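Local coordinates for protein RNA-directed RNA polymerase (Infectious pancreatic necrosis virus, PDB 3ZED) that copies the viral RNA genome as an RNA-dependent RNA polymerase, adding ribonucleotides to a growing RNA chain with release of diphosphate, at residues N389-Q394 and W398-L403. Numbering follows the deposited sequence.
Sequences NIYILQ and WYSIDL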
# COMPACT_ATOMS: atom_id res chain seq x y z
N ASN B 389 7.36 5.07 5.93
CA ASN B 389 7.66 5.30 7.35
C ASN B 389 9.07 4.85 7.72
O ASN B 389 9.44 3.69 7.49
CB ASN B 389 6.65 4.56 8.27
CG ASN B 389 5.18 4.80 7.98
OD1 ASN B 389 4.46 3.90 7.59
ND2 ASN B 389 4.71 6.02 8.15
N ILE B 390 9.83 5.75 8.35
CA ILE B 390 11.17 5.45 8.86
C ILE B 390 11.15 5.65 10.37
O ILE B 390 10.58 6.63 10.85
CB ILE B 390 12.29 6.30 8.19
CG1 ILE B 390 12.34 6.08 6.68
CG2 ILE B 390 13.67 6.10 8.85
CD1 ILE B 390 12.99 7.28 5.88
N TYR B 391 11.77 4.72 11.10
CA TYR B 391 11.92 4.82 12.55
C TYR B 391 13.39 4.76 12.85
O TYR B 391 14.06 3.84 12.38
CB TYR B 391 11.15 3.72 13.29
CG TYR B 391 9.67 3.78 12.98
CD1 TYR B 391 8.83 4.68 13.65
CD2 TYR B 391 9.11 3.00 11.97
CE1 TYR B 391 7.48 4.76 13.35
CE2 TYR B 391 7.75 3.06 11.67
CZ TYR B 391 6.94 3.96 12.35
OH TYR B 391 5.61 4.03 12.05
N ILE B 392 13.91 5.76 13.59
CA ILE B 392 15.31 5.83 13.98
C ILE B 392 15.43 5.95 15.50
O ILE B 392 14.82 6.82 16.13
CB ILE B 392 16.08 6.97 13.24
CG1 ILE B 392 16.32 6.61 11.76
CG2 ILE B 392 17.42 7.32 13.94
CD1 ILE B 392 16.70 7.78 10.86
N LEU B 393 16.26 5.08 16.06
CA LEU B 393 16.65 5.10 17.47
C LEU B 393 18.12 5.53 17.52
O LEU B 393 18.98 4.78 17.07
CB LEU B 393 16.43 3.72 18.12
CG LEU B 393 16.55 3.59 19.66
CD1 LEU B 393 16.13 2.22 20.11
CD2 LEU B 393 17.99 3.77 20.15
N GLN B 394 18.39 6.74 18.00
CA GLN B 394 19.75 7.25 18.21
C GLN B 394 19.72 8.32 19.29
O GLN B 394 18.70 8.99 19.45
CB GLN B 394 20.42 7.74 16.92
CG GLN B 394 20.02 9.12 16.40
CD GLN B 394 20.80 9.43 15.15
OE1 GLN B 394 20.35 9.12 14.05
NE2 GLN B 394 21.99 10.00 15.29
N TRP B 398 13.79 8.28 20.20
CA TRP B 398 13.02 7.58 19.17
C TRP B 398 12.45 8.62 18.20
O TRP B 398 11.77 9.57 18.62
CB TRP B 398 11.90 6.73 19.81
CG TRP B 398 11.00 6.05 18.81
CD1 TRP B 398 9.80 6.50 18.36
CD2 TRP B 398 11.22 4.77 18.17
NE1 TRP B 398 9.24 5.58 17.49
CE2 TRP B 398 10.09 4.50 17.37
CE3 TRP B 398 12.24 3.81 18.24
CZ2 TRP B 398 9.95 3.31 16.64
CZ3 TRP B 398 12.13 2.65 17.48
CH2 TRP B 398 10.99 2.40 16.70
N TYR B 399 12.77 8.46 16.91
CA TYR B 399 12.29 9.36 15.87
C TYR B 399 11.41 8.64 14.88
O TYR B 399 11.76 7.59 14.37
CB TYR B 399 13.45 10.03 15.11
CG TYR B 399 14.39 10.81 15.99
CD1 TYR B 399 14.16 12.15 16.29
CD2 TYR B 399 15.54 10.22 16.51
CE1 TYR B 399 15.04 12.88 17.08
CE2 TYR B 399 16.43 10.93 17.31
CZ TYR B 399 16.18 12.27 17.59
OH TYR B 399 17.05 12.97 18.40
N SER B 400 10.27 9.24 14.59
CA SER B 400 9.36 8.78 13.56
C SER B 400 9.48 9.77 12.42
O SER B 400 9.21 10.95 12.61
CB SER B 400 7.94 8.69 14.10
OG SER B 400 7.07 8.25 13.08
N ILE B 401 9.99 9.30 11.27
CA ILE B 401 10.20 10.12 10.08
C ILE B 401 9.30 9.59 8.98
O ILE B 401 9.34 8.39 8.67
CB ILE B 401 11.71 10.16 9.65
CG1 ILE B 401 12.60 10.72 10.78
CG2 ILE B 401 11.93 10.95 8.34
CD1 ILE B 401 13.58 9.76 11.25
N ASP B 402 8.49 10.47 8.39
CA ASP B 402 7.62 10.07 7.28
C ASP B 402 7.99 10.83 6.05
O ASP B 402 8.24 12.04 6.13
CB ASP B 402 6.14 10.34 7.58
CG ASP B 402 5.51 9.42 8.61
OD1 ASP B 402 6.14 8.41 8.98
OD2 ASP B 402 4.38 9.72 9.05
N LEU B 403 7.95 10.16 4.91
CA LEU B 403 8.14 10.85 3.64
C LEU B 403 7.00 11.83 3.50
O LEU B 403 5.89 11.55 3.96
CB LEU B 403 8.19 9.88 2.44
CG LEU B 403 9.22 8.74 2.49
CD1 LEU B 403 9.21 7.97 1.19
CD2 LEU B 403 10.63 9.24 2.87
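I390 and I392 pair with I401 and Y399 in an antiparallel beta hairpin, the two middle strands of a four-stranded antiparallel sheet in the palm region of the polymerase. Strands 382-386 and 515-521 flank the pair. As in related birnavirus polymerases, with their permuted palm motifs, the hairpin probably joins motif C, the Ala-Asp-Asn sequence ending at N389, to motif A, into which the strand of D402 leads. The two hydrogen-bonded pairs supply four backbone bonds; the one from I390 N to I401 O spans 2.7 Å. Between them, the alpha C-H of Y391 makes a CA-H...O contact with Y399 O (CA to O 3.3 Å).

On the face carrying N389, Y391, L393, W398, S400 and D402, the indole of W398 reaches diagonally across to Y391, its CG anti to the backbone N (chi1 176°). W398 CZ2 comes within 3.5 Å of Y391 CD1; the ring planes are 22° apart, yet slid so far that they barely overlap. S400 OG approaches the same ring obliquely, 3.5 Å from Y391 CE1. Hydrogen bonds from W398 NE1 to L558 O, and between Y391 OH and both D559 O and L561 N, tie these rings to the 558-561 region. At the end of this face N389 ND2 gives D402 OD1 a straight bond of 2.9 Å, lying in the amide plane but meeting the carboxylate from above its plane; it links the two motifs side chain to side chain.

The reverse face is largely aliphatic: I392 CD1 meets I401 CD1 at 3.7 Å, while helix 476-493 packs on I390, I392 and L403. Beside them, the edge of the Y399 ring faces the backbone oxygens of I392 and Q394.

Backbone bonding thus sets the register, apolar contacts join the aliphatic face to helix 476-493, and anchored aromatic rings join the opposite face to its neighbours.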